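Local coordinates for BH1408 protein (Bacillus halodurans, PDB 4E0A) that probably transfers an acetyl group to an amine, as an N-acetyltransferase of the GNAT family, at residues A[6-11]-A[44-49]; A[13-18]-A[38-43]; A[84-89]-A[122-127]; A[70-75]-A[111-116]. The protein carries 1 engineered substitution. All coordinates share one frame; numbering follows the deposited sequence. Where two conformers were deposited one is given.

Contact 1 of 4, residues A[6-11]-A[44-49]; sequences ATVQDY and RFQAAV. Engineered in segment 44-49: Arg-44 (natural residue Phe).
The loop that leads from strand 2-5 into helix 11-28 wraps round the ring of Phe-45, which helix 42-50 pushes into it. CG of Phe-45 stands opposite its own backbone N (chi1 174°), and this carries the ring out from the helix into the curve of residues 6-11. CE2 lies 3.6 Å from Thr-7 O. That oxygen and Val-8 O both sit at the ring edge, near its plane. At the start of helix 11-28, Tyr-11 CB is 3.7 Å from Phe-45 CD2. The two rings meet obliquely, with planes at 54°. In the GNAT fold this is where the first strand of the sheet hands over to the first helix, and the second helix packs beside the turn. One turn on in that helix, Val-49 lays CG2 over a face of the Phe-45 ring, 3.6 Å above its plane. The other branch, CG1, comes 3.7 Å from Ala-6 O. Nearer the surface, Val-8 CG2 crosses Gln-46 CG at 3.8 Å. The loop holds its own curve. Asp-10 OD2 takes the N-H of Thr-7 at 2.7 Å, from above the carboxylate plane, and also pairs with Arg-4. Asp-10 N in turn bonds to Thr-7 O. The hydroxyl of Tyr-11 bonds to Leu-40 O, in the loop just before helix 42-50.

Contact 2 of 4, residues A[13-18]-A[38-43]; sequences EVARLH and PTLNPS
His-18 and Thr-39 form the tight part of this contact, between helix 11-28 and the loop entering helix 42-50. CG of His-18 lies opposite its backbone N (chi1 -177°), which swings the ring out to the loop. There ND1 and Thr-39 OG1 share a nearly straight hydrogen bond of 2.8 Å, with the hydroxyl at the ring edge. CE1 of the same ring is 3.4 Å from Thr-39 O. Thr-39 OG1 has a second partner in Thr-19 OG1. A leucine in place of His-18 would probably leave the Thr-39 hydroxyl without its ring partner and more able to turn. The apolar contacts of Leu-40 are wider than this bond. Leu-40 lays CD2 against the helix, 3.9 Å from Val-14 CG1 and close to Ala-15 CA. Its CB is 4.2 Å from Ala-15 CB. The solvent side begins at exposed Asn-41. Asn-41 points away from helix 11-28 and caps helix 42-50 by a weak bond from Ser-43 N to its OD1. On the inner side, Val-14 and Leu-40 both rest on Phe-45 of helix 42-50, while Val-14 and His-18 touch Tyr-69 of strand 65-77.

Contact 3 of 4, residues A[84-89]-A[122-127]; sequences QQRKTV and VDAIEL
Glu-126 OE2 lies at the edge of the Arg-86 guanidinium, in its plane, 3.0 Å from NH2. The N-H points straight at the oxygen (168°) in this salt bridge and reaches it on the anti side, somewhat out of the carboxylate plane. Ala-124 CB approaches the guanidinium obliquely, 3.6 Å from NH2. Glu-126 runs extended beyond CG (chi2 -176°), which carries its carboxylate back along the neighbouring strand to Arg-86. OE2 also accepts from Gln-148. A water oxygen 2.6 Å from Glu-126 OE1 donates to it, and that water is 2.7 Å from Thr-88 OG1. An alanine in place of Glu-126 would probably leave the Arg-86 charge without this mate and the water without one of its holders. Asp-123 grips the start of the other strand. Its OD2 accepts from Lys-87 N at 2.8 Å, and its N donates to Lys-87 O at 2.7 Å. Farther on, Val-89 N bonds to Ala-124 O, and Glu-126 N to Val-89 O at 2.8 Å. Residues 124-127 also pair, antiparallel, with a strand of the second subunit, so the sheet continues into it. This is the bonded start of the parallel pair in a beta-alpha-beta unit connected through helix 105-119. In GNAT enzymes these two strands typically diverge farther on, where acetyl-CoA binds.

Contact 4 of 4, residues A[70-75]-A[111-116]; sequences SVIHLV and EAIISY
Ile-72 and Tyr-116 meet where helix 105-119 lies on the central sheet, above strand 65-77. This is the helix of the beta-alpha-beta unit in the GNAT fold. Its segment 111-116 runs nearly along the strand segment 70-75, 17° off its direction, with axes 10.5 Å apart. Ile-72 reaches across to the helix. Its CB points toward the helix, and its two branches part there. CG2 is the short branch and goes to Ile-113, with CD1 of that residue 3.7 Å away and CG1 a little farther. CG1 of Ile-72 is wedged between its own backbone N and carbonyl carbon (chi1 69°) and carries the long branch to the Tyr-116 ring. At the tip, Ile-72 CD1 sits over a face of the Tyr-116 ring, 3.9 Å from its centroid. It lies 23° off the ring normal, a CH-pi contact, and is displaced toward the rim, where Tyr-116 CD1 is 3.6 Å away. The ring continues past it to Leu-74, whose CB is 4.1 Å from Tyr-116 OH. Leu-74 CD1 comes obliquely to CE1 of the ring. Tyr-116 also touches Thr-55 of strand 54-62 and Val-89 of strand 86-96, so one ring spans three neighbouring strands. At the other end of the contact, Ile-113 reaches Leu-57 and Ser-70. The Ser-70 hydroxyl is already bonded to the carbonyl of Asp-93, and Ile-113 CD1 packs against its OG at 3.3 Å.

How the contacts relate
From the N terminus, the chain leaves strand 2-5 and enters contact 1, whose loop closes at helix 42-50. Contact 2 is nested inside that loop, and the two touch through Tyr-11, Leu-40 and Phe-45. Together they hold the start of helix 42-50 against the loop after strand 2-5 and against helix 11-28. After both have closed, strand 65-77 opens contact 4 and strand 86-96 opens contact 3. These two cross: helix 105-119 closes contact 4 before residues 122-127 close contact 3. Thr-88 N bonds to Val-75 O between them, within the sheet. Ala-48 against Val-71 joins contact 1 to contact 4. Contacts 2 and 3 lie on opposite sides of the chain's centre, their own centres about 27 Å apart.

Contact 1 of 4, residues A[6-11]-A[44-49]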
loop_
_atom_site.group_PDB
_atom_site.type_symbol
_atom_site.label_atom_id
_atom_site.label_comp_id
_atom_site.label_asym_id
_atom_site.label_seq_id
_atom_site.Cartn_x
_atom_site.Cartn_y
_atom_site.Cartn_z
ATOM N N ALA A 6 -22.365 7.568 12.543
ATOM C CA ALA A 6 -23.389 7.426 11.526
ATOM C C ALA A 6 -24.484 6.467 11.978
ATOM O O ALA A 6 -24.299 5.649 12.893
ATOM C CB ALA A 6 -22.765 6.925 10.223
ATOM N N THR A 7 -25.635 6.578 11.340
ATOM C CA THR A 7 -26.624 5.515 11.424
ATOM C C THR A 7 -26.893 5.017 10.012
ATOM O O THR A 7 -26.457 5.627 9.028
ATOM C CB THR A 7 -27.942 5.984 12.065
ATOM O OG1 THR A 7 -28.756 6.622 11.075
ATOM C CG2 THR A 7 -27.672 6.954 13.209
ATOM N N VAL A 8 -27.618 3.913 9.911
ATOM C CA VAL A 8 -27.952 3.340 8.611
ATOM C C VAL A 8 -28.671 4.358 7.726
ATOM O O VAL A 8 -28.420 4.439 6.529
ATOM C CB VAL A 8 -28.761 2.029 8.769
ATOM C CG1 VAL A 8 -29.521 1.689 7.492
ATOM C CG2 VAL A 8 -27.824 0.891 9.176
ATOM N N GLN A 9 -29.522 5.165 8.338
ATOM C CA GLN A 9 -30.274 6.214 7.647
ATOM C C GLN A 9 -29.385 7.279 6.964
ATOM O O GLN A 9 -29.859 8.061 6.142
ATOM C CB GLN A 9 -31.233 6.875 8.644
ATOM C CG GLN A 9 -32.248 7.848 8.060
ATOM C CD GLN A 9 -33.104 8.500 9.141
ATOM O OE1 GLN A 9 -32.943 8.217 10.329
ATOM N NE2 GLN A 9 -34.019 9.377 8.729
ATOM N N ASP A 10 -28.101 7.305 7.308
ATOM C CA ASP A 10 -27.166 8.255 6.712
ATOM C C ASP A 10 -26.668 7.819 5.330
ATOM O O ASP A 10 -25.969 8.577 4.665
ATOM C CB ASP A 10 -25.954 8.489 7.633
ATOM C CG ASP A 10 -26.332 9.211 8.913
ATOM O OD1 ASP A 10 -27.265 10.039 8.867
ATOM O OD2 ASP A 10 -25.699 8.953 9.959
ATOM N N TYR A 11 -27.044 6.611 4.902
ATOM C CA TYR A 11 -26.460 6.022 3.698
ATOM C C TYR A 11 -26.493 6.930 2.462
ATOM O O TYR A 11 -25.463 7.151 1.820
ATOM C CB TYR A 11 -27.077 4.650 3.359
ATOM C CG TYR A 11 -26.706 4.251 1.946
ATOM C CD1 TYR A 11 -25.406 3.867 1.641
ATOM C CD2 TYR A 11 -27.632 4.328 0.905
ATOM C CE1 TYR A 11 -25.036 3.542 0.340
ATOM C CE2 TYR A 11 -27.268 4.010 -0.401
ATOM C CZ TYR A 11 -25.975 3.616 -0.674
ATOM O OH TYR A 11 -25.597 3.304 -1.956
ATOM N N ARG A 44 -22.472 -2.775 2.536
ATOM C CA ARG A 44 -21.118 -2.614 3.046
ATOM C C ARG A 44 -20.993 -1.372 3.928
ATOM O O ARG A 44 -20.203 -1.343 4.876
ATOM C CB ARG A 44 -20.109 -2.619 1.907
ATOM C CG ARG A 44 -20.142 -3.939 1.130
ATOM C CD ARG A 44 -18.878 -4.180 0.319
ATOM N NE ARG A 44 -18.881 -5.511 -0.286
ATOM C CZ ARG A 44 -18.475 -6.615 0.336
ATOM N NH1 ARG A 44 -18.031 -6.549 1.582
ATOM N NH2 ARG A 44 -18.513 -7.785 -0.286
ATOM N N PHE A 45 -21.783 -0.349 3.618
ATOM C CA PHE A 45 -21.881 0.801 4.499
ATOM C C PHE A 45 -22.436 0.335 5.844
ATOM O O PHE A 45 -21.864 0.617 6.897
ATOM C CB PHE A 45 -22.792 1.868 3.898
ATOM C CG PHE A 45 -23.049 3.021 4.821
ATOM C CD1 PHE A 45 -22.043 3.922 5.114
ATOM C CD2 PHE A 45 -24.296 3.193 5.409
ATOM C CE1 PHE A 45 -22.281 4.997 5.969
ATOM C CE2 PHE A 45 -24.539 4.264 6.268
ATOM C CZ PHE A 45 -23.526 5.162 6.548
ATOM N N GLN A 46 -23.546 -0.393 5.806
ATOM C CA GLN A 46 -24.162 -0.868 7.040
ATOM C C GLN A 46 -23.178 -1.701 7.875
ATOM O O GLN A 46 -23.098 -1.545 9.090
ATOM C CB GLN A 46 -25.446 -1.650 6.756
ATOM C CG GLN A 46 -26.087 -2.244 8.009
ATOM C CD GLN A 46 -27.258 -3.169 7.702
ATOM O OE1 GLN A 46 -27.576 -3.433 6.538
ATOM N NE2 GLN A 46 -27.906 -3.666 8.752
ATOM N N ALA A 47 -22.418 -2.570 7.218
ATOM C CA ALA A 47 -21.416 -3.359 7.931
ATOM C C ALA A 47 -20.358 -2.486 8.603
ATOM O O ALA A 47 -19.854 -2.840 9.668
ATOM C CB ALA A 47 -20.750 -4.367 6.999
ATOM N N ALA A 48 -20.008 -1.356 7.986
ATOM C CA ALA A 48 -18.960 -0.510 8.547
ATOM C C ALA A 48 -19.513 0.194 9.761
ATOM O O ALA A 48 -18.827 0.331 10.775
ATOM C CB ALA A 48 -18.452 0.499 7.530
ATOM N N VAL A 49 -20.767 0.629 9.650
ATOM C CA VAL A 49 -21.451 1.305 10.745
ATOM C C VAL A 49 -21.550 0.415 11.999
ATOM O O VAL A 49 -21.321 0.872 13.127
ATOM C CB VAL A 49 -22.857 1.777 10.299
ATOM C CG1 VAL A 49 -23.693 2.255 11.502
ATOM C CG2 VAL A 49 -22.752 2.878 9.211
#

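Contact 2 of 4, residues A[13-18]-A[38-43]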
loop_
_atom_site.group_PDB
_atom_site.type_symbol
_atom_site.label_atom_id
_atom_site.label_comp_id
_atom_site.label_asym_id
_atom_site.label_seq_id
_atom_site.Cartn_x
_atom_site.Cartn_y
_atom_site.Cartn_z
ATOM N N GLU A 13 -26.843 10.146 1.860
ATOM C CA GLU A 13 -25.943 11.284 1.927
ATOM C C GLU A 13 -24.481 10.882 1.922
ATOM O O GLU A 13 -23.668 11.497 1.235
ATOM C CB GLU A 13 -26.215 12.083 3.183
ATOM C CG GLU A 13 -27.487 12.830 3.108
ATOM C CD GLU A 13 -27.274 14.243 3.501
ATOM O OE1 GLU A 13 -26.640 14.988 2.719
ATOM O OE2 GLU A 13 -27.713 14.586 4.607
ATOM N N VAL A 14 -24.135 9.877 2.718
ATOM C CA VAL A 14 -22.757 9.408 2.728
ATOM C C VAL A 14 -22.352 8.879 1.347
ATOM O O VAL A 14 -21.244 9.146 0.880
ATOM C CB VAL A 14 -22.537 8.357 3.817
ATOM C CG1 VAL A 14 -21.147 7.680 3.660
ATOM C CG2 VAL A 14 -22.701 9.009 5.194
ATOM N N ALA A 15 -23.260 8.160 0.684
ATOM C CA ALA A 15 -22.985 7.645 -0.658
ATOM C C ALA A 15 -22.701 8.759 -1.670
ATOM O O ALA A 15 -21.793 8.648 -2.506
ATOM C CB ALA A 15 -24.127 6.728 -1.142
ATOM N N ARG A 16 -23.475 9.831 -1.586
ATOM C CA ARG A 16 -23.322 10.965 -2.490
ATOM C C ARG A 16 -21.930 11.575 -2.353
ATOM O O ARG A 16 -21.252 11.867 -3.350
ATOM C CB ARG A 16 -24.400 12.017 -2.198
ATOM C CG ARG A 16 -24.283 13.279 -3.050
ATOM C CD ARG A 16 -25.384 14.279 -2.730
ATOM N NE ARG A 16 -25.291 14.824 -1.375
ATOM C CZ ARG A 16 -24.570 15.895 -1.051
ATOM N NH1 ARG A 16 -23.876 16.531 -1.987
ATOM N NH2 ARG A 16 -24.547 16.334 0.203
ATOM N N LEU A 17 -21.496 11.754 -1.112
ATOM C CA LEU A 17 -20.143 12.240 -0.847
ATOM C C LEU A 17 -19.082 11.276 -1.363
ATOM O O LEU A 17 -18.089 11.706 -1.942
ATOM C CB LEU A 17 -19.937 12.470 0.654
ATOM C CG LEU A 17 -20.308 13.844 1.220
ATOM C CD1 LEU A 17 -21.573 14.431 0.626
ATOM C CD2 LEU A 17 -20.439 13.721 2.735
ATOM N N HIS A 18 -19.285 9.979 -1.154
ATOM C CA HIS A 18 -18.313 9.001 -1.627
ATOM C C HIS A 18 -18.162 9.093 -3.145
ATOM O O HIS A 18 -17.056 8.982 -3.685
ATOM C CB HIS A 18 -18.701 7.582 -1.219
ATOM C CG HIS A 18 -17.692 6.551 -1.628
ATOM N ND1 HIS A 18 -17.758 5.881 -2.831
ATOM C CD2 HIS A 18 -16.588 6.080 -0.998
ATOM C CE1 HIS A 18 -16.744 5.038 -2.922
ATOM N NE2 HIS A 18 -16.018 5.141 -1.826
ATOM N N PRO A 38 -24.532 2.796 -7.613
ATOM C CA PRO A 38 -23.800 3.749 -6.773
ATOM C C PRO A 38 -22.332 3.384 -6.724
ATOM O O PRO A 38 -21.974 2.394 -7.330
ATOM C CB PRO A 38 -24.432 3.553 -5.387
ATOM C CG PRO A 38 -24.870 2.149 -5.366
ATOM C CD PRO A 38 -25.215 1.763 -6.808
ATOM N N THR A 39 -21.519 4.176 -6.028
ATOM C CA THR A 39 -20.097 3.881 -5.867
ATOM C C THR A 39 -19.867 3.290 -4.495
ATOM O O THR A 39 -18.819 2.724 -4.231
ATOM C CB THR A 39 -19.229 5.146 -5.992
ATOM O OG1 THR A 39 -19.540 6.054 -4.920
ATOM C CG2 THR A 39 -19.476 5.832 -7.340
ATOM N N LEU A 40 -20.860 3.430 -3.622
ATOM C CA LEU A 40 -20.806 2.872 -2.273
ATOM C C LEU A 40 -21.939 1.865 -2.088
ATOM O O LEU A 40 -23.124 2.191 -2.226
ATOM C CB LEU A 40 -20.904 3.977 -1.204
ATOM C CG LEU A 40 -20.941 3.501 0.259
ATOM C CD1 LEU A 40 -19.670 2.756 0.635
ATOM C CD2 LEU A 40 -21.181 4.676 1.222
ATOM N N ASN A 41 -21.572 0.634 -1.766
ATOM C CA ASN A 41 -22.571 -0.408 -1.559
ATOM C C ASN A 41 -23.271 -0.181 -0.218
ATOM O O ASN A 41 -22.606 0.023 0.799
ATOM C CB ASN A 41 -21.882 -1.783 -1.617
ATOM C CG ASN A 41 -22.841 -2.933 -1.397
ATOM O OD1 ASN A 41 -23.460 -3.041 -0.343
ATOM N ND2 ASN A 41 -22.943 -3.823 -2.384
ATOM N N PRO A 42 -24.615 -0.185 -0.218
ATOM C CA PRO A 42 -25.394 0.048 1.006
ATOM C C PRO A 42 -25.173 -1.005 2.099
ATOM O O PRO A 42 -25.077 -0.636 3.269
ATOM C CB PRO A 42 -26.851 0.037 0.512
ATOM C CG PRO A 42 -26.813 -0.670 -0.790
ATOM C CD PRO A 42 -25.481 -0.360 -1.396
ATOM N N SER A 43 -25.105 -2.287 1.735
ATOM C CA SER A 43 -24.837 -3.327 2.728
ATOM C C SER A 43 -23.441 -3.182 3.342
ATOM O O SER A 43 -23.248 -3.417 4.538
ATOM C CB SER A 43 -25.025 -4.727 2.136
ATOM O OG SER A 43 -26.403 -4.991 1.935
#

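Contact 3 of 4, residues A[84-89]-A[122-127]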
loop_
_atom_site.group_PDB
_atom_site.type_symbol
_atom_site.label_atom_id
_atom_site.label_comp_id
_atom_site.label_asym_id
_atom_site.label_seq_id
_atom_site.Cartn_x
_atom_site.Cartn_y
_atom_site.Cartn_z
ATOM N N GLN A 84 7.330 -6.158 13.865
ATOM C CA GLN A 84 6.762 -5.830 15.167
ATOM C C GLN A 84 5.255 -6.017 15.104
ATOM O O GLN A 84 4.648 -5.825 14.045
ATOM C CB GLN A 84 7.089 -4.392 15.580
ATOM C CG GLN A 84 8.571 -4.029 15.539
ATOM C CD GLN A 84 9.391 -4.654 16.665
ATOM O OE1 GLN A 84 8.908 -5.499 17.415
ATOM N NE2 GLN A 84 10.647 -4.233 16.780
ATOM N N GLN A 85 4.677 -6.437 16.225
ATOM C CA GLN A 85 3.233 -6.441 16.401
ATOM C C GLN A 85 2.742 -4.998 16.284
ATOM O O GLN A 85 3.349 -4.075 16.842
ATOM C CB GLN A 85 2.892 -6.999 17.778
ATOM C CG GLN A 85 1.407 -6.971 18.127
ATOM C CD GLN A 85 1.115 -7.672 19.438
ATOM O OE1 GLN A 85 1.863 -8.553 19.860
ATOM N NE2 GLN A 85 0.025 -7.282 20.093
ATOM N N ARG A 86 1.639 -4.786 15.585
ATOM C CA ARG A 86 1.222 -3.421 15.330
ATOM C C ARG A 86 -0.283 -3.204 15.465
ATOM O O ARG A 86 -1.087 -3.983 14.958
ATOM C CB ARG A 86 1.697 -3.009 13.940
ATOM C CG ARG A 86 1.815 -1.540 13.746
ATOM C CD ARG A 86 2.802 -1.249 12.648
ATOM N NE ARG A 86 2.563 0.073 12.087
ATOM C CZ ARG A 86 2.998 1.190 12.643
ATOM N NH1 ARG A 86 3.702 1.130 13.766
ATOM N NH2 ARG A 86 2.732 2.359 12.074
ATOM N N LYS A 87 -0.642 -2.119 16.135
ATOM C CA LYS A 87 -2.040 -1.724 16.282
ATOM C C LYS A 87 -2.212 -0.328 15.688
ATOM O O LYS A 87 -1.529 0.620 16.085
ATOM C CB LYS A 87 -2.434 -1.744 17.767
ATOM C CG LYS A 87 -3.927 -1.562 18.029
ATOM C CD LYS A 87 -4.253 -1.648 19.525
ATOM C CE LYS A 87 -5.767 -1.648 19.742
ATOM N NZ LYS A 87 -6.123 -1.703 21.188
ATOM N N THR A 88 -3.100 -0.197 14.711
ATOM C CA THR A 88 -3.314 1.106 14.096
ATOM C C THR A 88 -4.787 1.414 13.900
ATOM O O THR A 88 -5.650 0.529 13.995
ATOM C CB THR A 88 -2.651 1.207 12.689
ATOM O OG1 THR A 88 -3.097 0.125 11.861
ATOM C CG2 THR A 88 -1.121 1.188 12.788
ATOM N N VAL A 89 -5.063 2.677 13.613
ATOM C CA VAL A 89 -6.350 3.051 13.038
ATOM C C VAL A 89 -6.118 3.274 11.557
ATOM O O VAL A 89 -5.241 4.053 11.178
ATOM C CB VAL A 89 -6.897 4.347 13.651
ATOM C CG1 VAL A 89 -8.108 4.830 12.858
ATOM C CG2 VAL A 89 -7.262 4.135 15.102
ATOM N N VAL A 122 -3.567 3.051 20.062
ATOM C CA VAL A 122 -2.942 2.579 18.836
ATOM C C VAL A 122 -1.571 3.199 18.647
ATOM O O VAL A 122 -1.262 4.254 19.208
ATOM C CB VAL A 122 -3.808 2.890 17.614
ATOM C CG1 VAL A 122 -5.240 2.441 17.891
ATOM C CG2 VAL A 122 -3.758 4.388 17.311
ATOM N N ASP A 123 -0.755 2.530 17.845
ATOM C CA ASP A 123 0.579 3.001 17.527
ATOM C C ASP A 123 0.529 4.167 16.563
ATOM O O ASP A 123 1.391 5.044 16.592
ATOM C CB ASP A 123 1.396 1.871 16.893
ATOM C CG ASP A 123 1.575 0.686 17.823
ATOM O OD1 ASP A 123 2.212 0.856 18.880
ATOM O OD2 ASP A 123 1.109 -0.421 17.485
ATOM N N ALA A 124 -0.474 4.186 15.691
ATOM C CA ALA A 124 -0.453 5.180 14.631
ATOM C C ALA A 124 -1.783 5.238 13.894
ATOM O O ALA A 124 -2.578 4.294 13.955
ATOM C CB ALA A 124 0.682 4.856 13.638
ATOM N N ILE A 125 -2.016 6.348 13.205
ATOM C CA ILE A 125 -3.108 6.428 12.242
ATOM C C ILE A 125 -2.470 6.259 10.876
ATOM O O ILE A 125 -1.415 6.839 10.618
ATOM C CB ILE A 125 -3.805 7.782 12.299
ATOM C CG1 ILE A 125 -4.440 7.974 13.682
ATOM C CG2 ILE A 125 -4.862 7.892 11.200
ATOM C CD1 ILE A 125 -4.991 9.353 13.897
ATOM N N GLU A 126 -3.091 5.452 10.014
ATOM C CA GLU A 126 -2.594 5.249 8.662
ATOM C C GLU A 126 -3.720 5.410 7.637
ATOM O O GLU A 126 -4.894 5.285 7.980
ATOM C CB GLU A 126 -1.962 3.861 8.528
ATOM C CG GLU A 126 -0.801 3.606 9.484
ATOM C CD GLU A 126 -0.155 2.249 9.239
ATOM O OE1 GLU A 126 -0.833 1.354 8.681
ATOM O OE2 GLU A 126 1.031 2.078 9.601
ATOM N N LEU A 127 -3.350 5.700 6.391
ATOM C CA LEU A 127 -4.299 5.750 5.277
ATOM C C LEU A 127 -3.525 5.643 3.986
ATOM O O LEU A 127 -2.302 5.779 3.984
ATOM C CB LEU A 127 -5.112 7.054 5.300
ATOM C CG LEU A 127 -4.362 8.385 5.174
ATOM C CD1 LEU A 127 -3.990 8.758 3.718
ATOM C CD2 LEU A 127 -5.202 9.477 5.805
HETATM O O HOH W 1 -3.137 0.251 9.180
#

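Contact 4 of 4, residues A[70-75]-A[111-116]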
loop_
_atom_site.group_PDB
_atom_site.type_symbol
_atom_site.label_atom_id
_atom_site.label_comp_id
_atom_site.label_asym_id
_atom_site.label_seq_id
_atom_site.Cartn_x
_atom_site.Cartn_y
_atom_site.Cartn_z
ATOM N N SER A 70 -16.319 9.889 7.616
ATOM C CA SER A 70 -15.104 9.098 7.577
ATOM C C SER A 70 -15.415 7.673 7.999
ATOM O O SER A 70 -16.324 7.437 8.812
ATOM C CB SER A 70 -14.034 9.702 8.497
ATOM O OG SER A 70 -12.819 8.974 8.382
ATOM N N VAL A 71 -14.689 6.720 7.412
ATOM C CA VAL A 71 -14.767 5.338 7.844
ATOM C C VAL A 71 -13.386 4.918 8.320
ATOM O O VAL A 71 -12.406 5.116 7.611
ATOM C CB VAL A 71 -15.168 4.406 6.690
ATOM C CG1 VAL A 71 -15.208 2.955 7.184
ATOM C CG2 VAL A 71 -16.515 4.825 6.112
ATOM N N ILE A 72 -13.307 4.350 9.521
ATOM C CA ILE A 72 -12.020 3.967 10.088
ATOM C C ILE A 72 -12.124 2.539 10.601
ATOM O O ILE A 72 -13.223 2.045 10.852
ATOM C CB ILE A 72 -11.568 4.921 11.227
ATOM C CG1 ILE A 72 -12.453 4.750 12.461
ATOM C CG2 ILE A 72 -11.569 6.386 10.762
ATOM C CD1 ILE A 72 -12.200 5.793 13.526
ATOM N N HIS A 73 -10.977 1.879 10.728
ATOM C CA HIS A 73 -10.920 0.487 11.127
ATOM C C HIS A 73 -9.805 0.300 12.131
ATOM O O HIS A 73 -8.723 0.867 11.976
ATOM C CB HIS A 73 -10.631 -0.394 9.915
ATOM C CG HIS A 73 -11.575 -0.183 8.771
ATOM N ND1 HIS A 73 -12.650 -1.012 8.534
ATOM C CD2 HIS A 73 -11.603 0.759 7.797
ATOM C CE1 HIS A 73 -13.295 -0.595 7.458
ATOM N NE2 HIS A 73 -12.682 0.480 6.994
ATOM N N LEU A 74 -10.065 -0.496 13.162
ATOM C CA LEU A 74 -9.024 -0.856 14.116
ATOM C C LEU A 74 -8.303 -2.088 13.565
ATOM O O LEU A 74 -8.914 -3.146 13.384
ATOM C CB LEU A 74 -9.647 -1.175 15.481
ATOM C CG LEU A 74 -8.704 -1.108 16.674
ATOM C CD1 LEU A 74 -8.117 0.299 16.784
ATOM C CD2 LEU A 74 -9.445 -1.495 17.951
ATOM N N VAL A 75 -7.008 -1.950 13.287
ATOM C CA VAL A 75 -6.243 -3.006 12.626
ATOM C C VAL A 75 -5.134 -3.487 13.553
ATOM O O VAL A 75 -4.407 -2.679 14.119
ATOM C CB VAL A 75 -5.627 -2.506 11.286
ATOM C CG1 VAL A 75 -4.749 -3.577 10.650
ATOM C CG2 VAL A 75 -6.733 -2.041 10.321
ATOM N N GLU A 111 -9.533 15.219 13.923
ATOM C CA GLU A 111 -9.345 15.300 15.363
ATOM C C GLU A 111 -10.139 14.224 16.104
ATOM O O GLU A 111 -9.640 13.629 17.058
ATOM C CB GLU A 111 -9.684 16.704 15.865
ATOM C CG GLU A 111 -8.565 17.683 15.564
ATOM C CD GLU A 111 -9.002 19.127 15.623
ATOM O OE1 GLU A 111 -10.222 19.381 15.688
ATOM O OE2 GLU A 111 -8.117 20.008 15.596
ATOM N N ALA A 112 -11.361 13.964 15.649
ATOM C CA ALA A 112 -12.172 12.895 16.219
ATOM C C ALA A 112 -11.482 11.541 16.043
ATOM O O ALA A 112 -11.495 10.699 16.940
ATOM C CB ALA A 112 -13.548 12.873 15.564
ATOM N N ILE A 113 -10.865 11.340 14.886
ATOM C CA ILE A 113 -10.170 10.082 14.616
ATOM C C ILE A 113 -8.959 9.927 15.537
ATOM O O ILE A 113 -8.723 8.846 16.068
ATOM C CB ILE A 113 -9.791 9.952 13.134
ATOM C CG1 ILE A 113 -11.068 9.952 12.273
ATOM C CG2 ILE A 113 -8.984 8.683 12.870
ATOM C CD1 ILE A 113 -10.808 9.990 10.793
ATOM N N ILE A 114 -8.218 11.011 15.748
ATOM C CA ILE A 114 -7.106 10.987 16.697
ATOM C C ILE A 114 -7.581 10.555 18.083
ATOM O O ILE A 114 -6.979 9.679 18.707
ATOM C CB ILE A 114 -6.395 12.346 16.797
ATOM C CG1 ILE A 114 -5.678 12.675 15.489
ATOM C CG2 ILE A 114 -5.391 12.342 17.967
ATOM C CD1 ILE A 114 -5.187 14.121 15.390
ATOM N N SER A 115 -8.678 11.150 18.550
ATOM C CA SER A 115 -9.224 10.812 19.861
ATOM C C SER A 115 -9.558 9.334 19.945
ATOM O O SER A 115 -9.342 8.700 20.978
ATOM C CB SER A 115 -10.468 11.645 20.171
ATOM O OG SER A 115 -10.116 12.988 20.433
ATOM N N TYR A 116 -10.079 8.792 18.853
ATOM C CA TYR A 116 -10.375 7.375 18.766
ATOM C C TYR A 116 -9.088 6.559 18.882
ATOM O O TYR A 116 -9.025 5.593 19.643
ATOM C CB TYR A 116 -11.080 7.063 17.438
ATOM C CG TYR A 116 -11.424 5.605 17.254
ATOM C CD1 TYR A 116 -10.574 4.749 16.560
ATOM C CD2 TYR A 116 -12.602 5.078 17.774
ATOM C CE1 TYR A 116 -10.885 3.411 16.389
ATOM C CE2 TYR A 116 -12.920 3.738 17.611
ATOM C CZ TYR A 116 -12.057 2.910 16.918
ATOM O OH TYR A 116 -12.369 1.579 16.756
#